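Local coordinates for phosphoprotein (Spring viremia of carp virus, PDB 7C5Z) that probably supports viral RNA replication as a polymerase cofactor and nucleoprotein chaperone, this piece being its dimer-forming central domain, at residues H25-L36 against D74-H82. Sequence-based numbering, arbitrary orientation.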
ATOM      1  N   HIS A  25     -18.001  10.796  -3.415  1.00 23.70           N
ATOM      2  CA  HIS A  25     -18.819  11.536  -2.463  1.00 31.81           C
ATOM      3  C   HIS A  25     -18.253  12.937  -2.295  1.00 40.14           C
ATOM      4  O   HIS A  25     -17.644  13.479  -3.225  1.00 43.82           O
ATOM      5  CB  HIS A  25     -18.872  10.813  -1.111  1.00 31.91           C
ATOM      6  CG  HIS A  25     -19.478   9.447  -1.175  1.00 36.76           C
ATOM      7  ND1 HIS A  25     -20.823   9.239  -1.393  1.00 43.17           N
ATOM      8  CD2 HIS A  25     -18.924   8.217  -1.049  1.00 37.28           C
ATOM      9  CE1 HIS A  25     -21.073   7.941  -1.398  1.00 42.07           C
ATOM     10  NE2 HIS A  25     -19.936   7.299  -1.190  1.00 43.98           N
ATOM     11  N   GLU A  26     -18.446  13.515  -1.107  1.00 45.92           N
ATOM     12  CA  GLU A  26     -18.031  14.873  -0.764  1.00 41.78           C
ATOM     13  C   GLU A  26     -16.591  15.192  -1.148  1.00 32.33           C
ATOM     14  O   GLU A  26     -15.675  15.031  -0.333  1.00 45.23           O
ATOM     15  CB  GLU A  26     -18.206  15.109   0.742  1.00 49.29           C
ATOM     16  CG  GLU A  26     -19.647  15.187   1.226  1.00 57.20           C
ATOM     17  CD  GLU A  26     -19.948  16.489   1.961  1.00 56.75           C
ATOM     18  OE1 GLU A  26     -19.442  16.687   3.095  1.00 50.81           O
ATOM     19  OE2 GLU A  26     -20.698  17.316   1.398  1.00 56.53           O
ATOM     20  N   GLY A  27     -16.380  15.666  -2.371  1.00 28.15           N
ATOM     21  CA  GLY A  27     -15.089  16.205  -2.745  1.00 28.91           C
ATOM     22  C   GLY A  27     -14.030  15.201  -3.147  1.00 25.35           C
ATOM     23  O   GLY A  27     -12.877  15.602  -3.366  1.00 24.11           O
ATOM     24  N   GLY A  28     -14.365  13.919  -3.257  1.00 25.09           N
ATOM     25  CA  GLY A  28     -13.343  12.997  -3.721  1.00 20.75           C
ATOM     26  C   GLY A  28     -13.872  11.605  -3.994  1.00 20.25           C
ATOM     27  O   GLY A  28     -15.069  11.321  -3.884  1.00 21.63           O
ATOM     28  N   THR A  29     -12.940  10.743  -4.373  1.00 19.68           N
ATOM     29  CA  THR A  29     -13.190   9.328  -4.587  1.00 17.24           C
ATOM     30  C   THR A  29     -12.744   8.558  -3.356  1.00 19.18           C
ATOM     31  O   THR A  29     -11.630   8.764  -2.856  1.00 19.80           O
ATOM     32  CB  THR A  29     -12.424   8.846  -5.825  1.00 19.16           C
ATOM     33  OG1 THR A  29     -12.815   9.642  -6.962  1.00 21.03           O
ATOM     34  CG2 THR A  29     -12.725   7.401  -6.118  1.00 20.94           C
ATOM     35  N   TYR A  30     -13.601   7.668  -2.880  1.00 17.53           N
ATOM     36  CA  TYR A  30     -13.264   6.791  -1.769  1.00 16.53           C
ATOM     37  C   TYR A  30     -12.986   5.395  -2.304  1.00 18.93           C
ATOM     38  O   TYR A  30     -13.797   4.847  -3.067  1.00 19.78           O
ATOM     39  CB  TYR A  30     -14.394   6.737  -0.746  1.00 20.63           C
ATOM     40  CG  TYR A  30     -14.593   8.011   0.051  1.00 19.02           C
ATOM     41  CD1 TYR A  30     -15.294   9.090  -0.478  1.00 22.51           C
ATOM     42  CD2 TYR A  30     -14.094   8.111   1.341  1.00 20.72           C
ATOM     43  CE1 TYR A  30     -15.477  10.250   0.267  1.00 24.98           C
ATOM     44  CE2 TYR A  30     -14.284   9.253   2.090  1.00 20.86           C
ATOM     45  CZ  TYR A  30     -14.964  10.310   1.547  1.00 23.65           C
ATOM     46  OH  TYR A  30     -15.124  11.431   2.335  1.00 25.49           O
ATOM     47  N   VAL A  31     -11.852   4.828  -1.899  1.00 16.90           N
ATOM     48  CA  VAL A  31     -11.411   3.504  -2.330  1.00 15.85           C
ATOM     49  C   VAL A  31     -11.376   2.629  -1.088  1.00 19.22           C
ATOM     50  O   VAL A  31     -10.510   2.822  -0.224  1.00 20.32           O
ATOM     51  CB  VAL A  31     -10.031   3.571  -2.988  1.00 17.44           C
ATOM     52  CG1 VAL A  31      -9.581   2.196  -3.460  1.00 23.20           C
ATOM     53  CG2 VAL A  31     -10.056   4.605  -4.127  1.00 19.97           C
ATOM     54  N   ARG A  32     -12.298   1.676  -0.989  1.00 16.79           N
ATOM     55  CA  ARG A  32     -12.426   0.849   0.202  1.00 17.39           C
ATOM     56  C   ARG A  32     -11.950  -0.568  -0.074  1.00 19.25           C
ATOM     57  O   ARG A  32     -12.404  -1.211  -1.032  1.00 19.48           O
ATOM     58  CB  ARG A  32     -13.861   0.812   0.714  1.00 16.84           C
ATOM     59  CG  ARG A  32     -13.965   0.073   2.048  1.00 20.89           C
ATOM     60  CD  ARG A  32     -15.354   0.211   2.670  1.00 23.97           C
ATOM     61  NE  ARG A  32     -15.613   1.564   3.166  1.00 23.61           N
ATOM     62  CZ  ARG A  32     -16.539   1.852   4.075  1.00 23.95           C
ATOM     63  NH1 ARG A  32     -17.276   0.882   4.599  1.00 26.89           N
ATOM     64  NH2 ARG A  32     -16.712   3.109   4.465  1.00 24.49           N
ATOM     65  N   TYR A  33     -11.044  -1.052   0.770  1.00 16.70           N
ATOM     66  CA  TYR A  33     -10.529  -2.423   0.735  1.00 16.05           C
ATOM     67  C   TYR A  33     -11.247  -3.214   1.825  1.00 18.89           C
ATOM     68  O   TYR A  33     -10.909  -3.107   3.006  1.00 19.05           O
ATOM     69  CB  TYR A  33      -9.011  -2.432   0.937  1.00 18.46           C
ATOM     70  CG  TYR A  33      -8.304  -1.875  -0.283  1.00 18.94           C
ATOM     71  CD1 TYR A  33      -8.044  -2.689  -1.379  1.00 17.97           C
ATOM     72  CD2 TYR A  33      -8.007  -0.513  -0.376  1.00 18.83           C
ATOM     73  CE1 TYR A  33      -7.453  -2.176  -2.520  1.00 20.92           C
ATOM     74  CE2 TYR A  33      -7.410   0.008  -1.521  1.00 19.73           C
ATOM     75  CZ  TYR A  33      -7.144  -0.832  -2.574  1.00 21.20           C
ATOM     76  OH  TYR A  33      -6.564  -0.328  -3.711  1.00 19.98           O
ATOM     77  N   ASN A  34     -12.234  -4.009   1.421  1.00 18.39           N
ATOM     78  CA  ASN A  34     -13.039  -4.815   2.330  1.00 18.64           C
ATOM     79  C   ASN A  34     -12.435  -6.198   2.522  1.00 19.33           C
ATOM     80  O   ASN A  34     -11.487  -6.601   1.842  1.00 20.70           O
ATOM     81  CB  ASN A  34     -14.457  -4.963   1.792  1.00 20.70           C
ATOM     82  CG  ASN A  34     -15.237  -3.673   1.859  1.00 21.76           C
ATOM     83  OD1 ASN A  34     -15.309  -3.047   2.920  1.00 23.20           O
ATOM     84  ND2 ASN A  34     -15.821  -3.259   0.735  1.00 23.29           N
ATOM     85  N   GLY A  35     -13.003  -6.932   3.466  1.00 21.04           N
ATOM     86  CA  GLY A  35     -12.659  -8.334   3.625  1.00 21.65           C
ATOM     87  C   GLY A  35     -11.463  -8.623   4.499  1.00 21.82           C
ATOM     88  O   GLY A  35     -10.896  -9.719   4.404  1.00 21.25           O
ATOM     89  N   LEU A  36     -11.075  -7.692   5.367  1.00 20.97           N
ATOM     90  CA  LEU A  36      -9.858  -7.804   6.162  1.00 22.14           C
ATOM     91  C   LEU A  36     -10.106  -8.339   7.566  1.00 22.26           C
ATOM     92  O   LEU A  36      -9.180  -8.340   8.382  1.00 22.27           O
ATOM     93  CB  LEU A  36      -9.160  -6.442   6.256  1.00 22.05           C
ATOM     94  CG  LEU A  36      -8.997  -5.693   4.929  1.00 23.40           C
ATOM     95  CD1 LEU A  36      -8.234  -4.395   5.177  1.00 23.44           C
ATOM     96  CD2 LEU A  36      -8.289  -6.544   3.897  1.00 25.44           C
ATOM     97  N   ASP A  74     -12.744  -4.246   9.720  1.00 19.30           N
ATOM     98  CA  ASP A  74     -12.564  -5.176   8.610  1.00 20.90           C
ATOM     99  C   ASP A  74     -12.317  -4.496   7.267  1.00 21.47           C
ATOM    100  O   ASP A  74     -12.361  -5.172   6.233  1.00 21.95           O
ATOM    101  CB  ASP A  74     -13.749  -6.149   8.496  1.00 24.11           C
ATOM    102  CG  ASP A  74     -15.087  -5.462   8.298  1.00 37.36           C
ATOM    103  OD1 ASP A  74     -15.165  -4.422   7.609  1.00 41.93           O
ATOM    104  OD2 ASP A  74     -16.089  -6.008   8.816  1.00 47.37           O
ATOM    105  N   PHE A  75     -12.040  -3.198   7.245  1.00 18.44           N
ATOM    106  CA  PHE A  75     -11.699  -2.547   5.985  1.00 18.33           C
ATOM    107  C   PHE A  75     -10.692  -1.428   6.226  1.00 21.24           C
ATOM    108  O   PHE A  75     -10.509  -0.951   7.348  1.00 18.62           O
ATOM    109  CB  PHE A  75     -12.945  -2.002   5.269  1.00 18.48           C
ATOM    110  CG  PHE A  75     -13.578  -0.822   5.955  1.00 18.49           C
ATOM    111  CD1 PHE A  75     -13.182   0.469   5.651  1.00 22.93           C
ATOM    112  CD2 PHE A  75     -14.583  -1.016   6.888  1.00 24.35           C
ATOM    113  CE1 PHE A  75     -13.787   1.556   6.271  1.00 20.70           C
ATOM    114  CE2 PHE A  75     -15.177   0.055   7.515  1.00 24.48           C
ATOM    115  CZ  PHE A  75     -14.779   1.339   7.207  1.00 24.32           C
ATOM    116  N   LEU A  76     -10.028  -1.027   5.145  1.00 17.80           N
ATOM    117  CA  LEU A  76      -9.230   0.195   5.085  1.00 19.21           C
ATOM    118  C   LEU A  76      -9.751   1.032   3.931  1.00 21.54           C
ATOM    119  O   LEU A  76     -10.125   0.490   2.886  1.00 21.15           O
ATOM    120  CB  LEU A  76      -7.731  -0.102   4.877  1.00 18.51           C
ATOM    121  CG  LEU A  76      -7.052  -0.874   6.023  1.00 18.48           C
ATOM    122  CD1 LEU A  76      -5.717  -1.486   5.591  1.00 23.23           C
ATOM    123  CD2 LEU A  76      -6.887   0.034   7.248  1.00 19.84           C
ATOM    124  N   GLU A  77      -9.785   2.347   4.102  1.00 17.14           N
ATOM    125  CA  GLU A  77     -10.383   3.213   3.092  1.00 17.44           C
ATOM    126  C   GLU A  77      -9.467   4.387   2.785  1.00 21.78           C
ATOM    127  O   GLU A  77      -8.990   5.063   3.701  1.00 19.78           O
ATOM    128  CB  GLU A  77     -11.744   3.709   3.566  1.00 20.07           C
ATOM    129  CG  GLU A  77     -12.464   4.578   2.580  1.00 23.04           C
ATOM    130  CD  GLU A  77     -13.847   4.916   3.072  1.00 27.71           C
ATOM    131  OE1 GLU A  77     -14.802   4.256   2.626  1.00 29.26           O
ATOM    132  OE2 GLU A  77     -13.977   5.829   3.922  1.00 30.19           O
ATOM    133  N   VAL A  78      -9.214   4.632   1.501  1.00 17.75           N
ATOM    134  CA  VAL A  78      -8.373   5.741   1.058  1.00 17.43           C
ATOM    135  C   VAL A  78      -9.262   6.804   0.419  1.00 20.00           C
ATOM    136  O   VAL A  78     -10.162   6.474  -0.362  1.00 20.36           O
ATOM    137  CB  VAL A  78      -7.287   5.265   0.082  1.00 19.40           C
ATOM    138  CG1 VAL A  78      -6.462   6.439  -0.434  1.00 22.66           C
ATOM    139  CG2 VAL A  78      -6.367   4.261   0.776  1.00 21.44           C
ATOM    140  N   PHE A  79      -9.028   8.072   0.772  1.00 17.35           N
ATOM    141  CA  PHE A  79      -9.735   9.204   0.177  1.00 16.36           C
ATOM    142  C   PHE A  79      -8.825   9.917  -0.818  1.00 16.73           C
ATOM    143  O   PHE A  79      -7.716  10.342  -0.469  1.00 18.15           O
ATOM    144  CB  PHE A  79     -10.225  10.174   1.255  1.00 17.15           C
ATOM    145  CG  PHE A  79     -10.816  11.432   0.712  1.00 20.59           C
ATOM    146  CD1 PHE A  79     -12.081  11.428   0.140  1.00 21.20           C
ATOM    147  CD2 PHE A  79     -10.107  12.625   0.770  1.00 22.44           C
ATOM    148  CE1 PHE A  79     -12.637  12.596  -0.357  1.00 23.69           C
ATOM    149  CE2 PHE A  79     -10.662  13.802   0.264  1.00 24.47           C
ATOM    150  CZ  PHE A  79     -11.908  13.789  -0.290  1.00 22.57           C
ATOM    151  N   LEU A  80      -9.297  10.037  -2.052  1.00 16.71           N
ATOM    152  CA  LEU A  80      -8.564  10.709  -3.120  1.00 17.38           C
ATOM    153  C   LEU A  80      -9.317  11.975  -3.512  1.00 19.60           C
ATOM    154  O   LEU A  80     -10.333  11.896  -4.215  1.00 18.66           O
ATOM    155  CB  LEU A  80      -8.418   9.777  -4.329  1.00 17.02           C
ATOM    156  CG  LEU A  80      -7.845   8.370  -4.099  1.00 17.40           C
ATOM    157  CD1 LEU A  80      -7.856   7.604  -5.413  1.00 19.47           C
ATOM    158  CD2 LEU A  80      -6.448   8.466  -3.571  1.00 19.90           C
ATOM    159  N   PRO A  81      -8.877  13.161  -3.096  1.00 18.08           N
ATOM    160  CA  PRO A  81      -9.647  14.375  -3.408  1.00 19.48           C
ATOM    161  C   PRO A  81      -9.679  14.672  -4.902  1.00 21.01           C
ATOM    162  O   PRO A  81      -8.720  14.408  -5.634  1.00 19.96           O
ATOM    163  CB  PRO A  81      -8.911  15.482  -2.637  1.00 21.87           C
ATOM    164  CG  PRO A  81      -7.552  14.930  -2.328  1.00 23.81           C
ATOM    165  CD  PRO A  81      -7.665  13.424  -2.298  1.00 20.80           C
ATOM    166  N   HIS A  82     -10.813  15.239  -5.351  1.00 22.23           N
ATOM    167  CA  HIS A  82     -10.924  15.615  -6.758  1.00 23.72           C
ATOM    168  C   HIS A  82      -9.954  16.739  -7.103  1.00 23.47           C
ATOM    169  O   HIS A  82      -9.380  16.757  -8.196  1.00 26.06           O
ATOM    170  CB  HIS A  82     -12.344  16.068  -7.109  1.00 22.53           C
ATOM    171  CG  HIS A  82     -13.405  15.023  -6.922  1.00 21.86           C
ATOM    172  ND1 HIS A  82     -13.258  13.712  -7.333  1.00 23.53           N
ATOM    173  CD2 HIS A  82     -14.654  15.116  -6.409  1.00 24.47           C
ATOM    174  CE1 HIS A  82     -14.361  13.040  -7.054  1.00 23.82           C
ATOM    175  NE2 HIS A  82     -15.226  13.869  -6.498  1.00 25.67           N
TER
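R32 and E77 face each other as a non-hydrogen-bonded pair of strands 28-33 and 76-81, the middle of a four-stranded antiparallel sheet, and the arginine offers a worked example of one side chain serving two partners. R32 CB passes 4.0 Å from E77 OE1. R32 CG and R32 CD then run over the F75 ring, each 3.7 Å from F75 CD1, the latter making a CH-pi contact. A bend at chi3 (-71°) lays the guanidinium flat on that ring, the planes only 5° apart, and R32 CZ sits 3.8 Å from the centroid of the F75 ring in a cation-pi stack. R32 NH1 lies over the far rim, near F75 CZ and CE2. R32 NE and NH2 form two salt-bridge hydrogen bonds side-on to one oxygen, both 2.9 Å from E77 OE1 and both bent (under 150° at the hydrogen), from one face, well above the carboxylate plane. E77 OE2 instead nears Y30 CD2, and beyond it the Y30 and F79 rings pack obliquely, centroids 4.9 Å apart.

On the other face, L76 and V78 pack on helix 41-62, while V31, Y33, V78 and L80 pack on the second subunit, whose S53 is hydrogen-bonded to Y33 OH. At the far end G28 CA lies 3.4 Å from the H82 ring centroid. K61 of the second subunit is hydrogen-bonded to H82 ND1 and to T29 OG1, itself hydrogen-bonded to N24. Chemically, the pairing is two-faced: a largely apolar side, with polar bonds at T29 and Y33, packs on the second subunit, whereas on the other salt bridge and stack together fix the guanidinium's rotation and probably favour a charged E77.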